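Local structure of epimerase domain-containing protein (Bacillus cereus HuA2-4, 6ZLK) at residues A[32-37]-A[41-46]; A[48-51]-A[55-58]; A[141-146]-A[152-157]. The protein interconverts UDP-glucuronic acid and UDP-galacturonic acid by inverting the sugar at C4, using a bound NAD probably as hydride carrier. All blocks are in the same frame, centred on the assembly; numbering follows the deposited sequence.

Contact 1. Residues A[32-37]-A[41-46]; sequences DHFIGP and TLKTGN. With NAD (nicotinamide-adenine-dinucleotide), chain E.
Lys-43 and Phe-34 run antiparallel alongside one another, Lys-43 CD lying 4.1 Å from Phe-34 CD1 and Lys-43 NZ 3.0 Å from Ile-35 O. The same NZ donates a hydrogen bond to O3B of the NAD adenosine ribose (3.0 Å). Thr-44 CG2 comes obliquely to Phe-34 CE2 at 4.0 Å, the two side chains nearly perpendicular. Asp-32 grips the ribose diol with both carboxylate oxygens: NAD O2B donates to Asp-32 OD1 and NAD O3B to Asp-32 OD2, each at 2.7 Å. This is the acidic residue after the second strand of a Rossmann fold, here strand 27-31, whose pairing with both ribose hydroxyls is characteristic of NAD-binding members and probably disfavours NADP, whose 2'-phosphate would sit at O2B. NAD O2B is also met by the backbone N of Ile-35 (2.9 Å). Asp-32 CG stands anti to its own N (chi1 -160°), and OD1 takes the N-H of Phe-34 almost in line with its C-O bond, an Asx turn that shapes the loop round the ribose. Further out, OD2 accepts from Ala-9 N, and Lys-43, extended beyond CG, reaches in from the residue just before Thr-44.

Contact 2. Residues A[48-51]-A[55-58]; sequences QSLE and RFQF
The Phe-56 ring carries Leu-50 CB on one face, at a height of 3.5 Å and displaced from the ring centre toward CD2 and CE2. In this CH-pi contact Leu-50 CB is 3.8 Å from the centroid of the Phe-56 ring and 22° off the normal. Leu-50 CD1 reaches Phe-56 CZ at 4.0 Å, so the leucine follows the ring from CD2 and CE2 to its far end. Glu-51 approaches the same ring obliquely through its backbone N and through its side chain, Glu-51 CG lying 4.0 Å from Phe-56 CD2; its carboxylate plane is turned 81° from that of the ring. Phe-58, two residues along the strand, is met at its base: Glu-51 OE2 sits 3.6 Å from Phe-58 CB, with the carboxylate again steeply inclined to the ring.

These residues join the last part of helix 44-51 to strand 56-59, the return half of the beta-alpha-beta crossover that starts at strand 27-31 in the Rossmann fold. The CB atoms of Phe-56 and Phe-58 both face the helix, but the Phe-58 ring then leads off from it; Gln-57 between them points away. In Phe-56 the ring carbon CG is anti to the backbone N (chi1 -176°), which turns the ring so that one face meets Leu-50 CB. The strand backbone sets Phe-56 CB 3.4 Å from Leu-50 O. Leu-50 and Phe-56 both also pack on Cys-17 and Leu-21 of helix 11-21, and Phe-56 touches Val-28 of the neighbouring strand.

Glu-51 lies at the exposed margin of this apolar packing. Its chain is extended beyond CG and carries the carboxylate past Phe-56 toward the strand. There a water donates to Glu-51 OE2 and accepts from the backbone N of Phe-58 (2.9 Å), joining helix side chain to strand backbone.

Contact 3. Residues A[141-146]-A[152-157]; sequences LLPIPL and TKLSGE. With NAD (nicotinamide-adenine-dinucleotide), chain E.
Two prolines, Pro-143 and Pro-145, meet a single leucine of the helix, Leu-154, and each of its methyl groups has a different closest ring. Leu-154 CD1 lies 3.9 Å from Pro-143 CG, whereas Leu-154 CD2 lies 3.8 Å from Pro-145 CD and equally near that ring's CG; CD2 also borders Pro-143. Both prolines are set crosswise to the leucine. Leu-154 CG is anti to the backbone N (chi1 -179°), which carries the forked end straight out from helix 148-167 to the loop. Ile-144, between the prolines, points the other way and packs on His-161 of the second subunit. His-158 of that subunit touches both Pro-145 and Leu-154, so the apolar patch is part of the dimer interface.

One residue earlier, Lys-153 turns off toward the cofactor, its chain bent at chi2 and chi3. Lys-153 NZ donates to NAD O3D (2.8 Å) and to NAD O2D (3.1 Å) of the nicotinamide ribose, and is also bonded to Ile-124 O. With Tyr-149, whose hydroxyl is bonded to NAD as well, it forms the YxxxK motif of short-chain dehydrogenases/reductases, the wider family of this epimerase. The chemistry is thus divided between neighbouring positions of one helix: Leu-154 makes purely apolar, non-directional contacts with the proline loop, while Lys-153 makes directed polar bonds that would fix the ribose and, probably, the nicotinamide ring attached to it.

How the contacts relate
From the N terminus, contact 1 closes first, bending the loop after strand 27-31 back on the start of helix 44-51. Contact 2 follows in series at the other end of that helix, closing the short turn into strand 56-59; together they span one beta-alpha-beta unit. They touch where Phe-58 CZ packs against Asp-32 O (3.4 Å) and Phe-34 CE1. Contact 3 comes much later, tying the loop before helix 148-167 to that helix, in contact with the second subunit. None of the loops nests or crosses. Contacts 2 and 3 lie on opposite sides of the chain's centre, whereas contacts 1 and 3, with centres about 26 Å apart, are bridged by NAD, one at each ribose.

Contact 1. Residues A[32-37]-A[41-46]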
loop_
_atom_site.group_PDB
_atom_site.type_symbol
_atom_site.label_atom_id
_atom_site.label_comp_id
_atom_site.label_asym_id
_atom_site.label_seq_id
_atom_site.Cartn_x
_atom_site.Cartn_y
_atom_site.Cartn_z
ATOM N N ASP A 32 -12.965 17.285 9.754
ATOM C CA ASP A 32 -11.885 16.889 10.664
ATOM C C ASP A 32 -12.522 16.363 11.951
ATOM O O ASP A 32 -13.292 17.121 12.460
ATOM C CB ASP A 32 -10.940 18.090 10.818
ATOM C CG ASP A 32 -9.570 17.659 11.327
ATOM O OD1 ASP A 32 -9.536 16.920 12.322
ATOM O OD2 ASP A 32 -8.523 17.971 10.672
ATOM N N HIS A 33 -12.121 15.218 12.504
ATOM C CA HIS A 33 -12.656 14.874 13.857
ATOM C C HIS A 33 -11.522 14.798 14.874
ATOM O O HIS A 33 -11.778 14.229 15.989
ATOM C CB HIS A 33 -13.560 13.656 13.876
ATOM C CG HIS A 33 -12.804 12.410 13.658
ATOM N ND1 HIS A 33 -11.857 12.352 12.652
ATOM C CD2 HIS A 33 -12.866 11.207 14.255
ATOM C CE1 HIS A 33 -11.354 11.118 12.648
ATOM N NE2 HIS A 33 -11.937 10.408 13.656
ATOM N N PHE A 34 -10.449 15.563 14.659
ATOM C CA PHE A 34 -9.454 15.910 15.684
ATOM C C PHE A 34 -8.769 14.646 16.209
ATOM O O PHE A 34 -8.847 14.326 17.402
ATOM C CB PHE A 34 -10.101 16.662 16.848
ATOM C CG PHE A 34 -10.785 17.959 16.522
ATOM C CD1 PHE A 34 -10.408 18.772 15.472
ATOM C CD2 PHE A 34 -11.793 18.414 17.347
ATOM C CE1 PHE A 34 -11.067 19.973 15.197
ATOM C CE2 PHE A 34 -12.429 19.631 17.096
ATOM C CZ PHE A 34 -12.095 20.381 15.992
ATOM N N ILE A 35 -8.148 13.854 15.354
ATOM C CA ILE A 35 -7.327 12.700 15.781
ATOM C C ILE A 35 -5.869 12.920 15.342
ATOM O O ILE A 35 -5.504 14.022 14.897
ATOM C CB ILE A 35 -7.919 11.375 15.267
ATOM C CG1 ILE A 35 -7.891 11.315 13.731
ATOM C CG2 ILE A 35 -9.323 11.255 15.834
ATOM C CD1 ILE A 35 -8.134 9.940 13.151
ATOM N N GLY A 36 -5.050 11.909 15.530
ATOM C CA GLY A 36 -3.631 11.941 15.248
ATOM C C GLY A 36 -2.820 12.617 16.354
ATOM O O GLY A 36 -3.240 12.776 17.491
ATOM N N PRO A 37 -1.587 13.007 16.054
ATOM C CA PRO A 37 -0.653 13.366 17.120
ATOM C C PRO A 37 -0.877 14.724 17.785
ATOM O O PRO A 37 -0.420 14.901 18.892
ATOM C CB PRO A 37 0.702 13.265 16.415
ATOM C CG PRO A 37 0.383 13.561 14.940
ATOM C CD PRO A 37 -0.946 12.900 14.719
ATOM N N THR A 41 -6.942 20.588 21.425
ATOM C CA THR A 41 -6.851 21.883 22.088
ATOM C C THR A 41 -6.062 22.849 21.200
ATOM O O THR A 41 -6.324 24.057 21.284
ATOM C CB THR A 41 -6.287 21.636 23.491
ATOM O OG1 THR A 41 -6.681 22.818 24.183
ATOM C CG2 THR A 41 -4.815 21.317 23.430
ATOM N N LEU A 42 -5.149 22.359 20.345
ATOM C CA LEU A 42 -4.336 23.251 19.475
ATOM C C LEU A 42 -5.050 23.556 18.158
ATOM O O LEU A 42 -4.525 24.394 17.434
ATOM C CB LEU A 42 -2.967 22.640 19.171
ATOM C CG LEU A 42 -2.015 22.513 20.352
ATOM C CD1 LEU A 42 -0.726 21.810 19.932
ATOM C CD2 LEU A 42 -1.723 23.881 20.953
ATOM N N LYS A 43 -6.170 22.900 17.871
ATOM C CA LYS A 43 -6.849 22.976 16.566
ATOM C C LYS A 43 -8.135 23.783 16.611
ATOM O O LYS A 43 -8.565 24.290 15.557
ATOM C CB LYS A 43 -7.185 21.562 16.106
ATOM C CG LYS A 43 -5.990 20.645 15.990
ATOM C CD LYS A 43 -6.385 19.284 15.427
ATOM C CE LYS A 43 -5.195 18.392 15.089
ATOM N NZ LYS A 43 -5.651 16.991 14.915
ATOM N N THR A 44 -8.792 23.888 17.761
ATOM C CA THR A 44 -10.142 24.459 17.786
ATOM C C THR A 44 -10.118 25.955 17.451
ATOM O O THR A 44 -11.051 26.419 16.800
ATOM C CB THR A 44 -10.808 24.185 19.132
ATOM O OG1 THR A 44 -9.902 24.581 20.149
ATOM C CG2 THR A 44 -11.158 22.726 19.285
ATOM N N GLY A 45 -9.125 26.682 17.938
ATOM C CA GLY A 45 -9.007 28.125 17.695
ATOM C C GLY A 45 -9.065 28.436 16.205
ATOM O O GLY A 45 -9.761 29.369 15.816
ATOM N N ASN A 46 -8.227 27.776 15.424
ATOM C CA ASN A 46 -8.113 28.064 13.972
ATOM C C ASN A 46 -9.476 27.779 13.341
ATOM O O ASN A 46 -9.937 28.608 12.520
ATOM C CB ASN A 46 -7.045 27.228 13.279
ATOM C CG ASN A 46 -5.640 27.397 13.815
ATOM O OD1 ASN A 46 -4.873 26.416 13.945
ATOM N ND2 ASN A 46 -5.308 28.636 14.137
HETATM P PA NAD E . -2.221 16.892 10.863
HETATM O O1A NAD E . -2.224 15.685 11.719
HETATM O O2A NAD E . -1.925 18.233 11.466
HETATM O O5B NAD E . -3.511 17.028 9.972
HETATM C C5B NAD E . -4.272 15.908 9.474
HETATM C C4B NAD E . -5.694 16.012 9.970
HETATM O O4B NAD E . -6.430 14.880 9.454
HETATM C C3B NAD E . -5.849 15.989 11.481
HETATM O O3B NAD E . -6.262 17.235 12.026
HETATM C C2B NAD E . -6.787 14.801 11.726
HETATM O O2B NAD E . -7.740 14.981 12.759
HETATM C C1B NAD E . -7.484 14.652 10.369
HETATM N N9A NAD E . -7.978 13.315 10.093
HETATM C C8A NAD E . -7.276 12.138 10.118
HETATM N N7A NAD E . -8.001 11.091 9.826
HETATM C C5A NAD E . -9.283 11.616 9.677
HETATM C C6A NAD E . -10.530 11.034 9.406
HETATM N N6A NAD E . -10.741 9.703 9.299
HETATM N N1A NAD E . -11.597 11.857 9.266
HETATM C C2A NAD E . -11.413 13.189 9.408
HETATM N N3A NAD E . -10.292 13.852 9.723
HETATM C C4A NAD E . -9.266 13.010 9.818
HETATM O O3 NAD E . -1.088 16.569 9.772
HETATM P PN NAD E . -0.374 17.573 8.695
HETATM O O1N NAD E . 1.011 17.724 9.120
HETATM O O2N NAD E . -1.251 18.708 8.486
HETATM O O5D NAD E . -0.427 16.666 7.404
HETATM C C5D NAD E . -1.430 16.891 6.484
HETATM C C4D NAD E . -1.189 15.972 5.321
HETATM O O4D NAD E . 0.078 16.271 4.709
HETATM C C3D NAD E . -1.167 14.476 5.670
HETATM O O3D NAD E . -1.818 13.730 4.626
HETATM C C2D NAD E . 0.317 14.116 5.651
HETATM O O2D NAD E . 0.522 12.717 5.438
HETATM C C1D NAD E . 0.787 15.084 4.570
HETATM N N1N NAD E . 2.178 15.486 4.702
HETATM C C2N NAD E . 2.582 16.291 5.726
HETATM C C3N NAD E . 3.882 16.645 5.824
HETATM C C7N NAD E . 4.381 17.458 6.967
HETATM O O7N NAD E . 5.568 17.734 6.945
HETATM N N7N NAD E . 3.515 17.890 7.895
HETATM C C4N NAD E . 4.783 16.274 4.810
HETATM C C5N NAD E . 4.388 15.335 3.861
HETATM C C6N NAD E . 3.072 14.998 3.794
#

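Contact 2. Residues A[48-51]-A[55-58]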
loop_
_atom_site.group_PDB
_atom_site.type_symbol
_atom_site.label_atom_id
_atom_site.label_comp_id
_atom_site.label_asym_id
_atom_site.label_seq_id
_atom_site.Cartn_x
_atom_site.Cartn_y
_atom_site.Cartn_z
ATOM N N GLN A 48 -12.503 27.845 14.777
ATOM C CA GLN A 48 -13.473 28.869 15.213
ATOM C C GLN A 48 -13.267 30.139 14.378
ATOM O O GLN A 48 -14.265 30.766 13.998
ATOM C CB GLN A 48 -13.334 29.074 16.717
ATOM C CG GLN A 48 -13.879 27.883 17.470
ATOM C CD GLN A 48 -13.582 27.880 18.953
ATOM O OE1 GLN A 48 -12.749 28.638 19.456
ATOM N NE2 GLN A 48 -14.262 26.995 19.659
ATOM N N SER A 49 -12.014 30.508 14.118
ATOM C CA SER A 49 -11.690 31.723 13.334
ATOM C C SER A 49 -12.150 31.560 11.871
ATOM O O SER A 49 -12.774 32.457 11.335
ATOM C CB SER A 49 -10.224 32.046 13.410
ATOM O OG SER A 49 -10.027 33.274 12.739
ATOM N N LEU A 50 -11.906 30.417 11.268
ATOM C CA LEU A 50 -12.405 30.150 9.898
ATOM C C LEU A 50 -13.931 30.189 9.864
ATOM O O LEU A 50 -14.451 30.695 8.890
ATOM C CB LEU A 50 -11.872 28.793 9.471
ATOM C CG LEU A 50 -10.378 28.732 9.209
ATOM C CD1 LEU A 50 -9.947 27.284 9.017
ATOM C CD2 LEU A 50 -9.993 29.514 7.977
ATOM N N GLU A 51 -14.600 29.707 10.910
ATOM C CA GLU A 51 -16.074 29.632 10.920
ATOM C C GLU A 51 -16.691 31.038 10.948
ATOM O O GLU A 51 -17.873 31.136 10.600
ATOM C CB GLU A 51 -16.582 28.798 12.084
ATOM C CG GLU A 51 -16.369 27.316 11.861
ATOM C CD GLU A 51 -16.908 26.493 13.012
ATOM O OE1 GLU A 51 -16.486 26.733 14.192
ATOM O OE2 GLU A 51 -17.769 25.615 12.743
ATOM N N ARG A 55 -18.106 31.930 4.018
ATOM C CA ARG A 55 -17.833 30.978 2.912
ATOM C C ARG A 55 -17.132 29.730 3.433
ATOM O O ARG A 55 -16.774 28.866 2.598
ATOM C CB ARG A 55 -17.043 31.636 1.801
ATOM C CG ARG A 55 -17.858 32.701 1.090
ATOM C CD ARG A 55 -17.027 33.460 0.096
ATOM N NE ARG A 55 -16.082 34.358 0.738
ATOM C CZ ARG A 55 -14.754 34.225 0.806
ATOM N NH1 ARG A 55 -14.103 33.224 0.247
ATOM N NH2 ARG A 55 -14.034 35.134 1.445
ATOM N N PHE A 56 -17.090 29.549 4.742
ATOM C CA PHE A 56 -16.477 28.364 5.389
ATOM C C PHE A 56 -17.525 27.618 6.205
ATOM O O PHE A 56 -18.333 28.263 6.956
ATOM C CB PHE A 56 -15.286 28.777 6.261
ATOM C CG PHE A 56 -14.589 27.590 6.861
ATOM C CD1 PHE A 56 -13.774 26.806 6.069
ATOM C CD2 PHE A 56 -14.803 27.184 8.159
ATOM C CE1 PHE A 56 -13.152 25.676 6.579
ATOM C CE2 PHE A 56 -14.103 26.099 8.693
ATOM C CZ PHE A 56 -13.296 25.333 7.882
ATOM N N GLN A 57 -17.547 26.297 6.055
ATOM C CA GLN A 57 -18.386 25.394 6.888
ATOM C C GLN A 57 -17.475 24.319 7.438
ATOM O O GLN A 57 -16.579 23.833 6.666
ATOM C CB GLN A 57 -19.401 24.652 6.021
ATOM C CG GLN A 57 -20.267 23.629 6.761
ATOM C CD GLN A 57 -21.194 22.792 5.895
ATOM O OE1 GLN A 57 -21.271 22.939 4.672
ATOM N NE2 GLN A 57 -21.932 21.898 6.542
ATOM N N PHE A 58 -17.631 23.954 8.689
ATOM C CA PHE A 58 -16.853 22.871 9.316
ATOM C C PHE A 58 -17.743 21.701 9.691
ATOM O O PHE A 58 -18.866 21.898 10.230
ATOM C CB PHE A 58 -16.073 23.429 10.485
ATOM C CG PHE A 58 -15.188 22.408 11.118
ATOM C CD1 PHE A 58 -14.073 21.936 10.438
ATOM C CD2 PHE A 58 -15.477 21.899 12.370
ATOM C CE1 PHE A 58 -13.254 20.997 11.018
ATOM C CE2 PHE A 58 -14.628 20.973 12.954
ATOM C CZ PHE A 58 -13.529 20.513 12.274
HETATM O O HOH W 1 -19.273 25.623 10.367
#

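Contact 3. Residues A[141-146]-A[152-157]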
loop_
_atom_site.group_PDB
_atom_site.type_symbol
_atom_site.label_atom_id
_atom_site.label_comp_id
_atom_site.label_asym_id
_atom_site.label_seq_id
_atom_site.Cartn_x
_atom_site.Cartn_y
_atom_site.Cartn_z
ATOM N N LEU A 141 10.616 7.731 -10.042
ATOM C CA LEU A 141 11.460 6.752 -9.321
ATOM C C LEU A 141 10.603 5.650 -8.703
ATOM O O LEU A 141 9.525 5.942 -8.096
ATOM C CB LEU A 141 12.245 7.457 -8.222
ATOM C CG LEU A 141 13.568 8.073 -8.610
ATOM C CD1 LEU A 141 14.173 8.670 -7.358
ATOM C CD2 LEU A 141 14.521 7.055 -9.251
ATOM N N LEU A 142 11.116 4.432 -8.673
ATOM C CA LEU A 142 10.445 3.334 -7.943
ATOM C C LEU A 142 10.454 3.649 -6.447
ATOM O O LEU A 142 11.483 3.740 -5.798
ATOM C CB LEU A 142 11.127 1.995 -8.242
ATOM C CG LEU A 142 10.124 0.871 -8.494
ATOM C CD1 LEU A 142 10.732 -0.278 -9.274
ATOM C CD2 LEU A 142 9.549 0.398 -7.170
ATOM N N PRO A 143 9.281 3.856 -5.838
ATOM C CA PRO A 143 9.251 4.204 -4.427
ATOM C C PRO A 143 9.331 2.931 -3.578
ATOM O O PRO A 143 8.583 2.008 -3.834
ATOM C CB PRO A 143 7.902 4.912 -4.271
ATOM C CG PRO A 143 7.032 4.353 -5.356
ATOM C CD PRO A 143 7.961 3.871 -6.460
ATOM N N ILE A 144 10.186 2.961 -2.580
ATOM C CA ILE A 144 10.327 1.847 -1.616
ATOM C C ILE A 144 10.365 2.457 -0.232
ATOM O O ILE A 144 11.399 2.807 0.314
ATOM C CB ILE A 144 11.540 0.953 -1.876
ATOM C CG1 ILE A 144 11.699 0.536 -3.339
ATOM C CG2 ILE A 144 11.400 -0.258 -0.962
ATOM N N PRO A 145 9.181 2.640 0.374
ATOM C CA PRO A 145 9.151 3.280 1.683
ATOM C C PRO A 145 10.008 2.565 2.730
ATOM O O PRO A 145 10.215 1.334 2.659
ATOM C CB PRO A 145 7.667 3.157 2.056
ATOM C CG PRO A 145 6.922 3.037 0.783
ATOM C CD PRO A 145 7.869 2.354 -0.184
ATOM N N LEU A 146 10.538 3.343 3.667
ATOM C CA LEU A 146 11.339 2.836 4.796
ATOM C C LEU A 146 10.502 2.705 6.071
ATOM O O LEU A 146 10.981 2.073 7.073
ATOM C CB LEU A 146 12.470 3.824 5.066
ATOM C CG LEU A 146 13.845 3.489 4.523
ATOM C CD1 LEU A 146 14.804 4.601 4.998
ATOM C CD2 LEU A 146 14.281 2.092 5.008
ATOM N N THR A 152 1.599 3.160 3.963
ATOM C CA THR A 152 0.171 3.478 3.905
ATOM C C THR A 152 -0.108 4.684 2.996
ATOM O O THR A 152 -1.145 4.699 2.322
ATOM C CB THR A 152 -0.433 3.720 5.288
ATOM O OG1 THR A 152 0.108 4.899 5.897
ATOM C CG2 THR A 152 -0.259 2.513 6.178
ATOM N N LYS A 153 0.786 5.669 2.968
ATOM C CA LYS A 153 0.629 6.850 2.095
ATOM C C LYS A 153 0.806 6.410 0.631
ATOM O O LYS A 153 0.015 6.848 -0.220
ATOM C CB LYS A 153 1.609 7.934 2.535
ATOM C CG LYS A 153 1.262 8.529 3.908
ATOM C CD LYS A 153 0.001 9.296 3.984
ATOM C CE LYS A 153 0.011 10.492 3.039
ATOM N NZ LYS A 153 -1.139 11.424 3.198
ATOM N N LEU A 154 1.767 5.528 0.391
ATOM C CA LEU A 154 1.957 5.028 -0.986
ATOM C C LEU A 154 0.702 4.246 -1.404
ATOM O O LEU A 154 0.291 4.395 -2.546
ATOM C CB LEU A 154 3.228 4.205 -1.079
ATOM C CG LEU A 154 3.539 3.659 -2.477
ATOM C CD1 LEU A 154 3.586 4.760 -3.520
ATOM C CD2 LEU A 154 4.840 2.863 -2.421
ATOM N N SER A 155 0.110 3.440 -0.532
ATOM C CA SER A 155 -1.156 2.722 -0.884
ATOM C C SER A 155 -2.257 3.727 -1.229
ATOM O O SER A 155 -3.051 3.533 -2.165
ATOM C CB SER A 155 -1.616 1.818 0.185
ATOM O OG SER A 155 -0.595 0.874 0.449
ATOM N N GLY A 156 -2.295 4.869 -0.538
ATOM C CA GLY A 156 -3.260 5.919 -0.889
ATOM C C GLY A 156 -3.038 6.456 -2.287
ATOM O O GLY A 156 -4.013 6.607 -3.016
ATOM N N GLU A 157 -1.802 6.643 -2.715
ATOM C CA GLU A 157 -1.497 7.137 -4.071
ATOM C C GLU A 157 -1.950 6.052 -5.041
ATOM O O GLU A 157 -2.546 6.358 -6.039
ATOM C CB GLU A 157 -0.013 7.344 -4.331
ATOM C CG GLU A 157 0.629 8.394 -3.465
ATOM C CD GLU A 157 2.028 8.716 -3.947
ATOM O OE1 GLU A 157 2.407 8.240 -5.042
ATOM O OE2 GLU A 157 2.750 9.441 -3.238
HETATM P PA NAD E . -2.221 16.892 10.863
HETATM O O1A NAD E . -2.224 15.685 11.719
HETATM O O2A NAD E . -1.925 18.233 11.466
HETATM O O5B NAD E . -3.511 17.028 9.972
HETATM C C5B NAD E . -4.272 15.908 9.474
HETATM C C4B NAD E . -5.694 16.012 9.970
HETATM O O4B NAD E . -6.430 14.880 9.454
HETATM C C3B NAD E . -5.849 15.989 11.481
HETATM O O3B NAD E . -6.262 17.235 12.026
HETATM C C2B NAD E . -6.787 14.801 11.726
HETATM O O2B NAD E . -7.740 14.981 12.759
HETATM C C1B NAD E . -7.484 14.652 10.369
HETATM N N9A NAD E . -7.978 13.315 10.093
HETATM C C8A NAD E . -7.276 12.138 10.118
HETATM N N7A NAD E . -8.001 11.091 9.826
HETATM C C5A NAD E . -9.283 11.616 9.677
HETATM C C6A NAD E . -10.530 11.034 9.406
HETATM N N6A NAD E . -10.741 9.703 9.299
HETATM N N1A NAD E . -11.597 11.857 9.266
HETATM C C2A NAD E . -11.413 13.189 9.408
HETATM N N3A NAD E . -10.292 13.852 9.723
HETATM C C4A NAD E . -9.266 13.010 9.818
HETATM O O3 NAD E . -1.088 16.569 9.772
HETATM P PN NAD E . -0.374 17.573 8.695
HETATM O O1N NAD E . 1.011 17.724 9.120
HETATM O O2N NAD E . -1.251 18.708 8.486
HETATM O O5D NAD E . -0.427 16.666 7.404
HETATM C C5D NAD E . -1.430 16.891 6.484
HETATM C C4D NAD E . -1.189 15.972 5.321
HETATM O O4D NAD E . 0.078 16.271 4.709
HETATM C C3D NAD E . -1.167 14.476 5.670
HETATM O O3D NAD E . -1.818 13.730 4.626
HETATM C C2D NAD E . 0.317 14.116 5.651
HETATM O O2D NAD E . 0.522 12.717 5.438
HETATM C C1D NAD E . 0.787 15.084 4.570
HETATM N N1N NAD E . 2.178 15.486 4.702
HETATM C C2N NAD E . 2.582 16.291 5.726
HETATM C C3N NAD E . 3.882 16.645 5.824
HETATM C C7N NAD E . 4.381 17.458 6.967
HETATM O O7N NAD E . 5.568 17.734 6.945
HETATM N N7N NAD E . 3.515 17.890 7.895
HETATM C C4N NAD E . 4.783 16.274 4.810
HETATM C C5N NAD E . 4.388 15.335 3.861
HETATM C C6N NAD E . 3.072 14.998 3.794
#